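Local coordinates for trehalose-6-phosphate phosphatase (PDB 5DXF), which has the two-domain GT-B fold of glycosyltransferase family 20, here as an N-terminal fragment of a protein named trehalose-6-phosphate phosphatase, at residues L85-G90 and E185-K190; I200-D205 and S517-D522; E354-M359 and K483-A488; E416-L421 and S441-I446; I471-N474 and G480-K483. All coordinates share one frame; numbering follows the deposited sequence.

Contact 1 of 5, residues L85-G90 and E185-K190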
# COMPACT_ATOMS: atom_id res chain seq x y z
N LEU A 85 4.92 -13.67 -14.14
CA LEU A 85 4.50 -13.36 -12.79
C LEU A 85 4.59 -14.58 -11.88
O LEU A 85 4.05 -15.63 -12.17
CB LEU A 85 3.07 -12.82 -12.79
CG LEU A 85 2.53 -12.30 -11.46
CD1 LEU A 85 3.60 -11.47 -10.77
CD2 LEU A 85 1.28 -11.49 -11.68
N ILE A 86 5.30 -14.40 -10.76
CA ILE A 86 5.49 -15.46 -9.79
C ILE A 86 4.82 -15.10 -8.47
O ILE A 86 5.18 -14.13 -7.84
CB ILE A 86 7.00 -15.63 -9.53
CG1 ILE A 86 7.70 -16.11 -10.80
CG2 ILE A 86 7.24 -16.60 -8.39
CD1 ILE A 86 9.18 -16.32 -10.63
N ALA A 87 3.86 -15.92 -8.06
CA ALA A 87 3.10 -15.66 -6.84
C ALA A 87 2.33 -16.88 -6.33
O ALA A 87 2.27 -17.91 -6.98
CB ALA A 87 2.16 -14.49 -7.04
N TRP A 88 1.76 -16.75 -5.14
CA TRP A 88 0.97 -17.81 -4.53
C TRP A 88 -0.43 -17.27 -4.34
O TRP A 88 -0.64 -16.07 -4.40
CB TRP A 88 1.55 -18.20 -3.17
CG TRP A 88 0.60 -18.94 -2.26
CD1 TRP A 88 0.26 -20.25 -2.35
CD2 TRP A 88 -0.10 -18.42 -1.13
NE1 TRP A 88 -0.61 -20.57 -1.35
CE2 TRP A 88 -0.85 -19.46 -0.59
CE3 TRP A 88 -0.17 -17.16 -0.53
CZ2 TRP A 88 -1.66 -19.30 0.52
CZ3 TRP A 88 -0.97 -17.00 0.57
CH2 TRP A 88 -1.70 -18.06 1.08
N THR A 89 -1.39 -18.17 -4.15
CA THR A 89 -2.74 -17.80 -3.78
C THR A 89 -3.33 -18.74 -2.73
O THR A 89 -3.42 -19.94 -2.98
CB THR A 89 -3.62 -17.91 -5.00
OG1 THR A 89 -3.75 -19.30 -5.34
CG2 THR A 89 -2.96 -17.20 -6.15
N GLY A 90 -3.79 -18.21 -1.60
CA GLY A 90 -4.40 -19.04 -0.57
C GLY A 90 -5.87 -18.79 -0.52
O GLY A 90 -6.31 -17.73 -0.12
N GLU A 185 10.78 -21.13 0.08
CA GLU A 185 11.38 -22.27 -0.62
C GLU A 185 10.61 -22.63 -1.88
O GLU A 185 11.20 -22.95 -2.91
CB GLU A 185 11.45 -23.48 0.31
CG GLU A 185 12.75 -23.61 1.07
CD GLU A 185 12.75 -24.79 2.01
OE1 GLU A 185 11.72 -25.50 2.07
OE2 GLU A 185 13.77 -25.02 2.70
N ALA A 186 9.29 -22.59 -1.78
CA ALA A 186 8.43 -22.87 -2.91
C ALA A 186 8.59 -21.77 -3.96
O ALA A 186 8.66 -22.07 -5.16
CB ALA A 186 6.99 -23.00 -2.47
N TYR A 187 8.67 -20.52 -3.51
CA TYR A 187 8.90 -19.43 -4.47
C TYR A 187 10.20 -19.67 -5.25
O TYR A 187 10.16 -19.73 -6.49
CB TYR A 187 8.90 -18.06 -3.77
CG TYR A 187 7.52 -17.43 -3.75
CD1 TYR A 187 7.32 -16.11 -4.14
CD2 TYR A 187 6.41 -18.17 -3.37
CE1 TYR A 187 6.05 -15.55 -4.13
CE2 TYR A 187 5.15 -17.62 -3.35
CZ TYR A 187 4.97 -16.31 -3.73
OH TYR A 187 3.70 -15.78 -3.71
N LEU A 188 11.31 -19.85 -4.55
CA LEU A 188 12.60 -20.18 -5.19
C LEU A 188 12.48 -21.35 -6.17
O LEU A 188 12.95 -21.27 -7.31
CB LEU A 188 13.67 -20.51 -4.15
CG LEU A 188 14.94 -21.21 -4.67
CD1 LEU A 188 15.66 -20.38 -5.73
CD2 LEU A 188 15.90 -21.57 -3.54
N ASN A 189 11.88 -22.44 -5.69
CA ASN A 189 11.61 -23.64 -6.48
C ASN A 189 10.98 -23.33 -7.83
O ASN A 189 11.51 -23.72 -8.88
CB ASN A 189 10.70 -24.58 -5.68
CG ASN A 189 10.19 -25.76 -6.50
OD1 ASN A 189 9.21 -25.64 -7.23
ND2 ASN A 189 10.85 -26.90 -6.37
N LYS A 190 9.85 -22.64 -7.81
CA LYS A 190 9.18 -22.26 -9.05
C LYS A 190 10.04 -21.35 -9.94
O LYS A 190 10.15 -21.59 -11.16
CB LYS A 190 7.85 -21.58 -8.73
CG LYS A 190 6.93 -22.39 -7.83
CD LYS A 190 6.36 -23.60 -8.54
CE LYS A 190 5.35 -24.33 -7.66
NZ LYS A 190 4.79 -25.54 -8.34
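Two torsions bring Tyr187 and Trp88 together: a chi1 of -91° swings the Tyr187 ring from its helix toward the strand, while the Trp88 indole, its CG opposite the backbone N (chi1 161°), turns aside and leaves the CB to meet the tyrosine. The pair joins a helix to the sheet in the N-terminal Rossmann-like half of the GT-B fold. Strand 84-88 runs between strands 136-138 and 34-37, and helix 173-194 packs on the sheet, its local axis 9.0 Å from that of the strand and running nearly antiparallel to it (151°).

Tyr187 reaches across this gap and carries every close contact. Trp88 CB sits at the edge of its ring, in the ring plane, 3.7 Å from Tyr187 CE2. Farther back along the strand, Ile86 CG2 approaches Tyr187 CD1 at 4.3 Å, and Ile86 O lies obliquely to the ring, 4.1 Å from Tyr187 CE1. Three successive strand residues therefore receive one aromatic side chain, Ala87 meeting it mostly through its backbone.

The polar end of the ring is buried, but the hydroxyl has a hydrogen-bond partner on the neighbouring strand, the carbonyl O of Met37, with Thr38 O a weak second acceptor for the same proton. Within the helix, Phe183 stacks on the Tyr187 ring and also meets the Trp88 indole steeply. The phenol oxygen ends beside the strand backbone, with Tyr187 OH 3.2 Å from Ala87 C and 3.3 Å from Trp88 CB.

Contact 2 of 5, residues I200-D205 and S517-D522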
# COMPACT_ATOMS: atom_id res chain seq x y z
N ILE A 200 15.91 -10.62 -15.37
CA ILE A 200 15.99 -9.59 -14.35
C ILE A 200 14.89 -9.95 -13.34
O ILE A 200 13.75 -10.22 -13.73
CB ILE A 200 15.83 -8.18 -14.97
CG1 ILE A 200 16.07 -7.08 -13.94
CG2 ILE A 200 14.50 -8.05 -15.71
CD1 ILE A 200 15.90 -5.69 -14.49
N ILE A 201 15.22 -9.98 -12.06
CA ILE A 201 14.26 -10.41 -11.06
C ILE A 201 13.83 -9.29 -10.14
O ILE A 201 14.66 -8.58 -9.58
CB ILE A 201 14.81 -11.57 -10.20
CG1 ILE A 201 15.48 -12.61 -11.07
CG2 ILE A 201 13.68 -12.22 -9.42
CD1 ILE A 201 14.51 -13.45 -11.87
N TRP A 202 12.52 -9.13 -10.00
CA TRP A 202 11.96 -8.14 -9.11
C TRP A 202 11.11 -8.84 -8.08
O TRP A 202 10.23 -9.60 -8.43
CB TRP A 202 11.11 -7.17 -9.91
CG TRP A 202 10.85 -5.91 -9.22
CD1 TRP A 202 10.93 -5.69 -7.89
CD2 TRP A 202 10.45 -4.67 -9.81
NE1 TRP A 202 10.61 -4.39 -7.61
CE2 TRP A 202 10.32 -3.74 -8.77
CE3 TRP A 202 10.20 -4.25 -11.11
CZ2 TRP A 202 9.94 -2.43 -8.99
CZ3 TRP A 202 9.84 -2.95 -11.33
CH2 TRP A 202 9.71 -2.06 -10.27
N ILE A 203 11.37 -8.59 -6.81
CA ILE A 203 10.60 -9.21 -5.74
C ILE A 203 10.04 -8.18 -4.78
O ILE A 203 10.71 -7.21 -4.44
CB ILE A 203 11.41 -10.22 -4.94
CG1 ILE A 203 12.03 -11.25 -5.87
CG2 ILE A 203 10.53 -10.90 -3.93
CD1 ILE A 203 13.53 -11.34 -5.75
N HIS A 204 8.82 -8.39 -4.32
CA HIS A 204 8.19 -7.41 -3.45
C HIS A 204 7.80 -7.90 -2.06
O HIS A 204 7.18 -8.94 -1.91
CB HIS A 204 6.98 -6.81 -4.13
CG HIS A 204 7.22 -6.40 -5.55
ND1 HIS A 204 7.20 -5.09 -5.96
CD2 HIS A 204 7.47 -7.13 -6.66
CE1 HIS A 204 7.43 -5.03 -7.25
NE2 HIS A 204 7.60 -6.25 -7.70
N ASP A 205 8.19 -7.12 -1.07
CA ASP A 205 7.60 -7.13 0.26
C ASP A 205 8.04 -8.19 1.25
O ASP A 205 8.88 -9.02 0.97
CB ASP A 205 6.08 -7.06 0.19
CG ASP A 205 5.54 -5.71 0.57
OD1 ASP A 205 6.34 -4.79 0.78
OD2 ASP A 205 4.32 -5.56 0.64
N SER A 517 9.56 1.96 -14.57
CA SER A 517 10.66 2.05 -15.52
C SER A 517 11.98 2.51 -14.90
O SER A 517 13.02 1.91 -15.11
CB SER A 517 10.26 2.99 -16.66
OG SER A 517 11.39 3.50 -17.34
N THR A 518 11.91 3.56 -14.10
CA THR A 518 13.05 4.09 -13.35
C THR A 518 13.71 3.03 -12.47
O THR A 518 14.93 2.92 -12.45
CB THR A 518 12.63 5.28 -12.45
OG1 THR A 518 11.91 6.24 -13.23
CG2 THR A 518 13.86 5.94 -11.84
N PHE A 519 12.90 2.24 -11.77
CA PHE A 519 13.48 1.25 -10.87
C PHE A 519 14.21 0.15 -11.63
O PHE A 519 15.30 -0.26 -11.21
CB PHE A 519 12.42 0.64 -9.95
CG PHE A 519 13.01 -0.13 -8.81
CD1 PHE A 519 13.62 0.53 -7.76
CD2 PHE A 519 12.98 -1.51 -8.79
CE1 PHE A 519 14.19 -0.17 -6.71
CE2 PHE A 519 13.53 -2.22 -7.75
CZ PHE A 519 14.14 -1.55 -6.70
N ILE A 520 13.63 -0.32 -12.73
CA ILE A 520 14.29 -1.34 -13.54
C ILE A 520 15.63 -0.79 -14.03
O ILE A 520 16.68 -1.45 -13.94
CB ILE A 520 13.40 -1.80 -14.74
CG1 ILE A 520 12.22 -2.63 -14.24
CG2 ILE A 520 14.21 -2.61 -15.72
CD1 ILE A 520 10.93 -2.48 -15.04
N CYS A 521 15.59 0.46 -14.50
CA CYS A 521 16.80 1.15 -14.94
C CYS A 521 17.83 1.24 -13.81
O CYS A 521 19.02 1.13 -14.07
CB CYS A 521 16.46 2.54 -15.48
SG CYS A 521 15.98 2.57 -17.24
N ASP A 522 17.39 1.40 -12.56
CA ASP A 522 18.31 1.50 -11.43
C ASP A 522 18.95 0.14 -11.11
O ASP A 522 20.17 0.05 -10.88
CB ASP A 522 17.59 2.06 -10.20
CG ASP A 522 17.11 3.49 -10.40
OD1 ASP A 522 17.65 4.20 -11.27
OD2 ASP A 522 16.17 3.90 -9.69
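Trp202 and Phe519 form the centre of this contact, one aromatic from the strand and one from the helix. The CD2-CE2 side of Phe519 lies over one face of the indole, toward its rim; the six-membered ring of Trp202 and the Phe519 ring are tilted by 28°, with centroids 4.9 Å apart. They are slid so far along each other that overlap is slight. The pyrrole side takes part as well, Trp202 NE1 lying 3.6 Å from Phe519 CE2. A chi1 of -161° places the indole opposite the backbone N of Trp202 and extends it from the sheet toward the helix.

Next to the aromatic pair, Ile520 meets the far end of the indole. Its CG1 is 3.8 Å from Trp202 CZ3, the two side chains crossing nearly at right angles. The other branch of the same isoleucine, Ile520 CG2, meets Ile200 CD1 at 3.7 Å, again nearly perpendicular, so the alternate strand residues Ile200 and Trp202 share one helix side chain.

In the second shell, His204 places its CE1 against the face of Trp202 opposite Phe519. That imidazole is fixed by hydrogen bonds at both nitrogens, NE2 to Asn35 OD1 and ND1 to His229 NE2.

Strand 200-204 runs inside the large sheet between parallel strands 34-37 and 223-227. Across it, with local axes 10.4 Å apart at 123°, passes helix 512-526, which returns to the N-terminal domain after the C-terminal one, as in many GT-B proteins; Ile520 also touches Leu75 of helix 66-76.

Contact 3 of 5, residues E354-M359 and K483-A488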
# COMPACT_ATOMS: atom_id res chain seq x y z
N GLU A 354 -14.68 14.17 15.96
CA GLU A 354 -15.51 14.44 17.11
C GLU A 354 -15.15 15.78 17.74
O GLU A 354 -16.03 16.61 17.98
CB GLU A 354 -15.39 13.33 18.15
CG GLU A 354 -16.18 13.61 19.41
CD GLU A 354 -16.10 12.48 20.41
OE1 GLU A 354 -15.20 11.63 20.26
OE2 GLU A 354 -16.93 12.44 21.34
N ILE A 355 -13.86 15.98 18.00
CA ILE A 355 -13.39 17.26 18.54
C ILE A 355 -13.84 18.41 17.63
O ILE A 355 -14.30 19.45 18.11
CB ILE A 355 -11.86 17.30 18.68
CG1 ILE A 355 -11.37 16.23 19.67
CG2 ILE A 355 -11.40 18.67 19.16
CD1 ILE A 355 -11.57 16.61 21.12
N PHE A 356 -13.74 18.19 16.32
CA PHE A 356 -14.16 19.19 15.33
C PHE A 356 -15.63 19.55 15.47
O PHE A 356 -15.99 20.72 15.38
CB PHE A 356 -13.87 18.68 13.92
CG PHE A 356 -14.57 19.45 12.84
CD1 PHE A 356 -14.13 20.71 12.45
CD2 PHE A 356 -15.68 18.91 12.19
CE1 PHE A 356 -14.78 21.41 11.45
CE2 PHE A 356 -16.33 19.61 11.19
CZ PHE A 356 -15.88 20.86 10.82
N LEU A 357 -16.46 18.53 15.67
CA LEU A 357 -17.89 18.77 15.86
C LEU A 357 -18.15 19.48 17.19
O LEU A 357 -19.08 20.27 17.30
CB LEU A 357 -18.66 17.45 15.80
CG LEU A 357 -18.71 16.79 14.42
CD1 LEU A 357 -19.54 15.52 14.46
CD2 LEU A 357 -19.27 17.77 13.39
N ASP A 358 -17.31 19.17 18.16
CA ASP A 358 -17.36 19.77 19.48
C ASP A 358 -17.08 21.25 19.48
O ASP A 358 -17.75 22.02 20.15
CB ASP A 358 -16.33 19.09 20.37
CG ASP A 358 -16.95 18.10 21.30
OD1 ASP A 358 -17.50 18.52 22.32
OD2 ASP A 358 -16.87 16.89 21.02
N MET A 359 -16.07 21.65 18.72
CA MET A 359 -15.56 23.01 18.70
C MET A 359 -16.38 23.96 17.83
O MET A 359 -16.51 25.15 18.15
CB MET A 359 -14.11 23.02 18.22
CG MET A 359 -13.13 22.37 19.18
SD MET A 359 -11.47 22.28 18.50
CE MET A 359 -11.16 23.99 18.09
N LYS A 483 -8.99 21.82 14.23
CA LYS A 483 -8.63 23.15 13.73
C LYS A 483 -8.30 23.12 12.24
O LYS A 483 -8.74 23.99 11.48
CB LYS A 483 -7.45 23.70 14.52
CG LYS A 483 -7.77 24.16 15.94
CD LYS A 483 -6.50 24.29 16.77
CE LYS A 483 -6.61 25.42 17.78
NZ LYS A 483 -7.76 25.23 18.71
N THR A 484 -7.54 22.11 11.83
CA THR A 484 -7.12 21.96 10.45
C THR A 484 -8.30 21.70 9.52
O THR A 484 -8.37 22.25 8.43
CB THR A 484 -6.11 20.81 10.28
OG1 THR A 484 -5.04 20.97 11.22
CG2 THR A 484 -5.54 20.80 8.88
N ILE A 485 -9.23 20.86 9.97
CA ILE A 485 -10.44 20.57 9.19
C ILE A 485 -11.26 21.85 8.99
O ILE A 485 -11.70 22.14 7.87
CB ILE A 485 -11.30 19.49 9.88
CG1 ILE A 485 -10.62 18.12 9.75
CG2 ILE A 485 -12.69 19.44 9.28
CD1 ILE A 485 -11.21 17.07 10.67
N ASN A 486 -11.44 22.61 10.07
CA ASN A 486 -12.13 23.89 9.96
C ASN A 486 -11.43 24.83 8.97
O ASN A 486 -12.08 25.47 8.15
CB ASN A 486 -12.24 24.56 11.33
CG ASN A 486 -12.95 25.91 11.26
OD1 ASN A 486 -14.18 25.97 11.12
ND2 ASN A 486 -12.19 26.99 11.35
N ASP A 487 -10.10 24.89 9.05
CA ASP A 487 -9.31 25.74 8.16
C ASP A 487 -9.45 25.33 6.70
O ASP A 487 -9.56 26.19 5.82
CB ASP A 487 -7.84 25.70 8.56
CG ASP A 487 -7.54 26.54 9.78
OD1 ASP A 487 -8.49 27.02 10.43
OD2 ASP A 487 -6.34 26.71 10.10
N ALA A 488 -9.43 24.03 6.44
CA ALA A 488 -9.49 23.50 5.09
C ALA A 488 -10.87 23.69 4.48
O ALA A 488 -11.00 23.95 3.28
CB ALA A 488 -9.11 22.03 5.07
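Carbon-to-ring packing dominates the meeting of Phe356 with Ile485. Ile485 CG2 stands over the middle of the Phe356 ring, 3.7 Å from its centroid and 14° off the ring normal, a CH-pi contact over the ring face. With chi1 at 165°, the Phe356 ring extends opposite its backbone N, offering a face to the other helix. The same ring also reaches the following residue: Phe356 CE1 is 4.0 Å from Asn486 CB and 3.8 Å from Asn486 N, the latter approached obliquely.

A second contact, between Met359 and Lys483, lies nearer the surface. Met359 bends at its last torsion and brings its methyl group 4.0 Å from Lys483 CG; the lysine curls back so that its NZ comes 3.7 Å from Met359 CE, the side chains crossing at about a right angle.

Polar bonding comes from beyond the two segments. The amide oxygen OD1 of Asn486 accepts a hydrogen bond from Trp363 NE1, and the Trp363 ring meets that of Phe356, so the same tryptophan touches both helices.

The local axes of the two segments cross at -68° and pass 9.5 Å apart. Helix 346-359 links the adjacent parallel strands 332-339 and 367-374 as a beta-alpha-beta crossover, and helix 478-489 follows strand 471-473; such helix packing beside parallel strands is typical of the C-terminal Rossmann-like domain of GT-B proteins.

Contact 4 of 5, residues E416-L421 and S441-I446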
# COMPACT_ATOMS: atom_id res chain seq x y z
N GLU A 416 -16.24 2.28 -9.56
CA GLU A 416 -16.92 3.50 -10.00
C GLU A 416 -17.59 4.21 -8.83
O GLU A 416 -17.63 5.44 -8.79
CB GLU A 416 -17.95 3.17 -11.08
CG GLU A 416 -17.60 1.97 -11.96
CD GLU A 416 -17.98 0.65 -11.31
OE1 GLU A 416 -19.10 0.55 -10.76
OE2 GLU A 416 -17.16 -0.29 -11.36
N GLU A 417 -18.10 3.44 -7.88
CA GLU A 417 -18.68 4.02 -6.67
C GLU A 417 -17.61 4.71 -5.84
O GLU A 417 -17.83 5.78 -5.28
CB GLU A 417 -19.39 2.95 -5.84
CG GLU A 417 -20.78 2.59 -6.33
CD GLU A 417 -21.28 1.29 -5.72
OE1 GLU A 417 -20.45 0.50 -5.24
OE2 GLU A 417 -22.51 1.07 -5.73
N TYR A 418 -16.43 4.09 -5.79
CA TYR A 418 -15.29 4.62 -5.05
C TYR A 418 -14.80 5.92 -5.67
O TYR A 418 -14.64 6.93 -4.96
CB TYR A 418 -14.17 3.59 -5.01
CG TYR A 418 -12.88 4.10 -4.41
CD1 TYR A 418 -12.79 4.43 -3.07
CD2 TYR A 418 -11.74 4.25 -5.19
CE1 TYR A 418 -11.61 4.90 -2.52
CE2 TYR A 418 -10.55 4.71 -4.65
CZ TYR A 418 -10.50 5.03 -3.31
OH TYR A 418 -9.33 5.49 -2.76
N LEU A 419 -14.56 5.90 -6.97
CA LEU A 419 -14.12 7.10 -7.69
C LEU A 419 -15.15 8.22 -7.61
O LEU A 419 -14.79 9.39 -7.46
CB LEU A 419 -13.83 6.77 -9.15
CG LEU A 419 -12.69 5.78 -9.36
CD1 LEU A 419 -12.32 5.69 -10.82
CD2 LEU A 419 -11.48 6.17 -8.52
N ALA A 420 -16.43 7.86 -7.72
CA ALA A 420 -17.51 8.80 -7.47
C ALA A 420 -17.29 9.45 -6.12
O ALA A 420 -17.17 10.67 -6.03
CB ALA A 420 -18.85 8.11 -7.50
N LEU A 421 -17.24 8.63 -5.08
CA LEU A 421 -17.01 9.09 -3.71
C LEU A 421 -15.85 10.08 -3.60
O LEU A 421 -15.97 11.12 -2.95
CB LEU A 421 -16.77 7.89 -2.78
CG LEU A 421 -18.01 7.07 -2.38
CD1 LEU A 421 -17.61 5.75 -1.74
CD2 LEU A 421 -18.89 7.88 -1.44
N SER A 441 -4.78 9.01 -1.20
CA SER A 441 -4.53 10.45 -1.27
C SER A 441 -4.22 10.88 -2.70
O SER A 441 -4.78 11.87 -3.19
CB SER A 441 -3.38 10.84 -0.34
OG SER A 441 -2.22 10.07 -0.61
N LEU A 442 -3.33 10.14 -3.36
CA LEU A 442 -2.96 10.41 -4.74
C LEU A 442 -4.18 10.32 -5.67
O LEU A 442 -4.45 11.24 -6.46
CB LEU A 442 -1.87 9.44 -5.19
CG LEU A 442 -0.65 9.30 -4.29
CD1 LEU A 442 0.25 8.17 -4.77
CD2 LEU A 442 0.12 10.61 -4.22
N GLU A 443 -4.91 9.21 -5.56
CA GLU A 443 -6.13 9.02 -6.33
C GLU A 443 -7.13 10.16 -6.11
O GLU A 443 -7.75 10.65 -7.06
CB GLU A 443 -6.79 7.68 -5.97
CG GLU A 443 -6.26 6.51 -6.78
CD GLU A 443 -6.51 5.17 -6.12
OE1 GLU A 443 -6.25 4.13 -6.76
OE2 GLU A 443 -6.95 5.16 -4.95
N PHE A 444 -7.26 10.59 -4.86
CA PHE A 444 -8.12 11.72 -4.51
C PHE A 444 -7.68 13.00 -5.22
O PHE A 444 -8.50 13.73 -5.77
CB PHE A 444 -8.13 11.93 -3.00
CG PHE A 444 -8.74 13.23 -2.56
CD1 PHE A 444 -10.12 13.36 -2.44
CD2 PHE A 444 -7.94 14.33 -2.27
CE1 PHE A 444 -10.69 14.56 -2.04
CE2 PHE A 444 -8.50 15.53 -1.86
CZ PHE A 444 -9.88 15.64 -1.75
N VAL A 445 -6.37 13.26 -5.19
CA VAL A 445 -5.83 14.45 -5.84
C VAL A 445 -6.14 14.43 -7.33
O VAL A 445 -6.52 15.45 -7.90
CB VAL A 445 -4.30 14.58 -5.62
CG1 VAL A 445 -3.73 15.69 -6.48
CG2 VAL A 445 -3.99 14.84 -4.15
N ILE A 446 -6.01 13.26 -7.96
CA ILE A 446 -6.40 13.13 -9.36
C ILE A 446 -7.89 13.45 -9.54
O ILE A 446 -8.28 14.20 -10.44
CB ILE A 446 -6.14 11.72 -9.93
CG1 ILE A 446 -4.65 11.43 -10.01
CG2 ILE A 446 -6.77 11.58 -11.31
CD1 ILE A 446 -4.35 10.09 -10.64
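Tyr418 points its phenol end at the carboxylate of Glu443, and the two side chains meet at about a right angle. Glu443 OE2 lies at the edge of the ring, in its plane, 3.3 Å from Tyr418 OH and 3.6 Å from Tyr418 CE2. The carboxylate itself is turned by 71° against the ring, so the flat groups meet without stacking. The Tyr418 ring, with its CG opposite the backbone N (chi1 173°), and the extended Glu443 chain span the gap.

Glu443 OE2 is one of two possible acceptors for the hydroxyl proton, so this bond remains tentative; Tyr418 OH also has a weak hydrogen bond with Thr440 OG1, three residues, nearly a turn, before the glutamate. Both Tyr418 and Glu443 are buried. Arg337 makes a cation-pi contact with the Tyr418 ring.

The helices bracket strand 428-430 in sequence, helix 415-424 preceding it and helix 439-447 following it. The second helix then leads into the adjacent parallel strand 455-458, making the beta-alpha-beta crossover typical of the C-terminal Rossmann-like domain in the GT-B fold.

Contact 5 of 5, residues I471-N474 and G480-K483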
# COMPACT_ATOMS: atom_id res chain seq x y z
N ILE A 471 -1.63 20.21 2.88
CA ILE A 471 -1.90 20.55 4.27
C ILE A 471 -1.52 19.37 5.15
O ILE A 471 -1.81 18.22 4.81
CB ILE A 471 -3.38 20.93 4.48
CG1 ILE A 471 -3.80 22.02 3.49
CG2 ILE A 471 -3.62 21.39 5.91
CD1 ILE A 471 -5.25 22.44 3.61
N MET A 472 -0.88 19.64 6.27
CA MET A 472 -0.33 18.57 7.08
C MET A 472 -0.85 18.61 8.49
O MET A 472 -1.18 19.66 9.01
CB MET A 472 1.18 18.69 7.10
CG MET A 472 1.81 18.57 5.74
SD MET A 472 2.09 16.87 5.31
CE MET A 472 3.15 17.06 3.90
N VAL A 473 -0.93 17.44 9.11
CA VAL A 473 -1.44 17.34 10.46
C VAL A 473 -0.69 16.32 11.29
O VAL A 473 -0.05 15.42 10.76
CB VAL A 473 -2.96 17.09 10.45
CG1 VAL A 473 -3.30 15.61 10.38
CG2 VAL A 473 -3.65 17.79 11.61
N ASN A 474 -0.78 16.45 12.60
CA ASN A 474 -0.40 15.38 13.49
C ASN A 474 -1.68 14.66 13.91
O ASN A 474 -2.49 15.20 14.63
CB ASN A 474 0.32 15.95 14.71
CG ASN A 474 0.74 14.88 15.70
OD1 ASN A 474 1.01 13.75 15.34
ND2 ASN A 474 0.79 15.26 16.96
N GLY A 480 -5.77 19.61 17.05
CA GLY A 480 -5.14 20.14 15.86
C GLY A 480 -5.80 19.70 14.57
O GLY A 480 -5.96 20.48 13.66
N VAL A 481 -6.17 18.43 14.52
CA VAL A 481 -6.91 17.86 13.39
C VAL A 481 -8.22 18.63 13.18
O VAL A 481 -8.58 18.95 12.05
CB VAL A 481 -7.21 16.37 13.61
CG1 VAL A 481 -8.24 15.87 12.61
CG2 VAL A 481 -5.93 15.55 13.52
N ALA A 482 -8.91 18.91 14.28
CA ALA A 482 -10.14 19.69 14.25
C ALA A 482 -9.93 21.07 13.64
O ALA A 482 -10.60 21.45 12.67
CB ALA A 482 -10.71 19.81 15.65
N LYS A 483 -8.99 21.82 14.23
CA LYS A 483 -8.63 23.15 13.73
C LYS A 483 -8.30 23.12 12.24
O LYS A 483 -8.74 23.99 11.48
CB LYS A 483 -7.45 23.70 14.52
CG LYS A 483 -7.77 24.16 15.94
CD LYS A 483 -6.50 24.29 16.77
CE LYS A 483 -6.61 25.42 17.78
NZ LYS A 483 -7.76 25.23 18.71
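Val473 lays its CG2 methyl against the first turn of the helix that follows it, 3.7 Å from Val481 CA and equally 3.7 Å from Val481 CG2. The two valines cross at about a right angle. Val473 CG1 takes part more loosely, 4.1 Å from Val481 CG2; its chi1 of 88° puts this branch between the backbone N and carbonyl carbon, and CG2 is left to make the closer approach.

Val481 CG2 is the meeting point on the helix side, since it also comes 3.6 Å from Asn474 O, where the chain leaves the strand. Beside it the helix backbone comes near: Gly480 O is 4.1 Å from Val473 CG2. No hydrogen bond joins the two segments; the carbonyl of Gly480 instead accepts one from Thr484 OG1, a turn further along the helix. Contact here is by van der Waals packing, across a short connection.

Strand 471-473 is an edge strand of its three-stranded parallel sheet within this chain, with backbone hydrogen bonds from Val473 to Leu457 and Glu459 on the inner side. Helix 478-489 lies beside this strand and, through Ala482, also packs on helix 346-359.

Overall arrangement
The five contacts divide between the two Rossmann-like halves of the GT-B fold. Contacts 1 and 2 lie in the N-terminal half, 18 Å apart between centres, and reach the same sheet; helix 173-194 of contact 1 leads into strand 200-204 of contact 2. Contacts 3, 4 and 5 belong to the C-terminal half. Contacts 3 and 5 touch, share Lys483 and use helix 478-489, with centres 9 Å apart, whereas, centre to centre, contact 4 lies 23 Å from contact 3 and 21 Å from contact 5. Along the chain, contact 2 encloses contacts 3, 4 and 5, because its helix 512-526 returns from the second half to the first. Contacts 1 and 3 are 48 Å apart between centres.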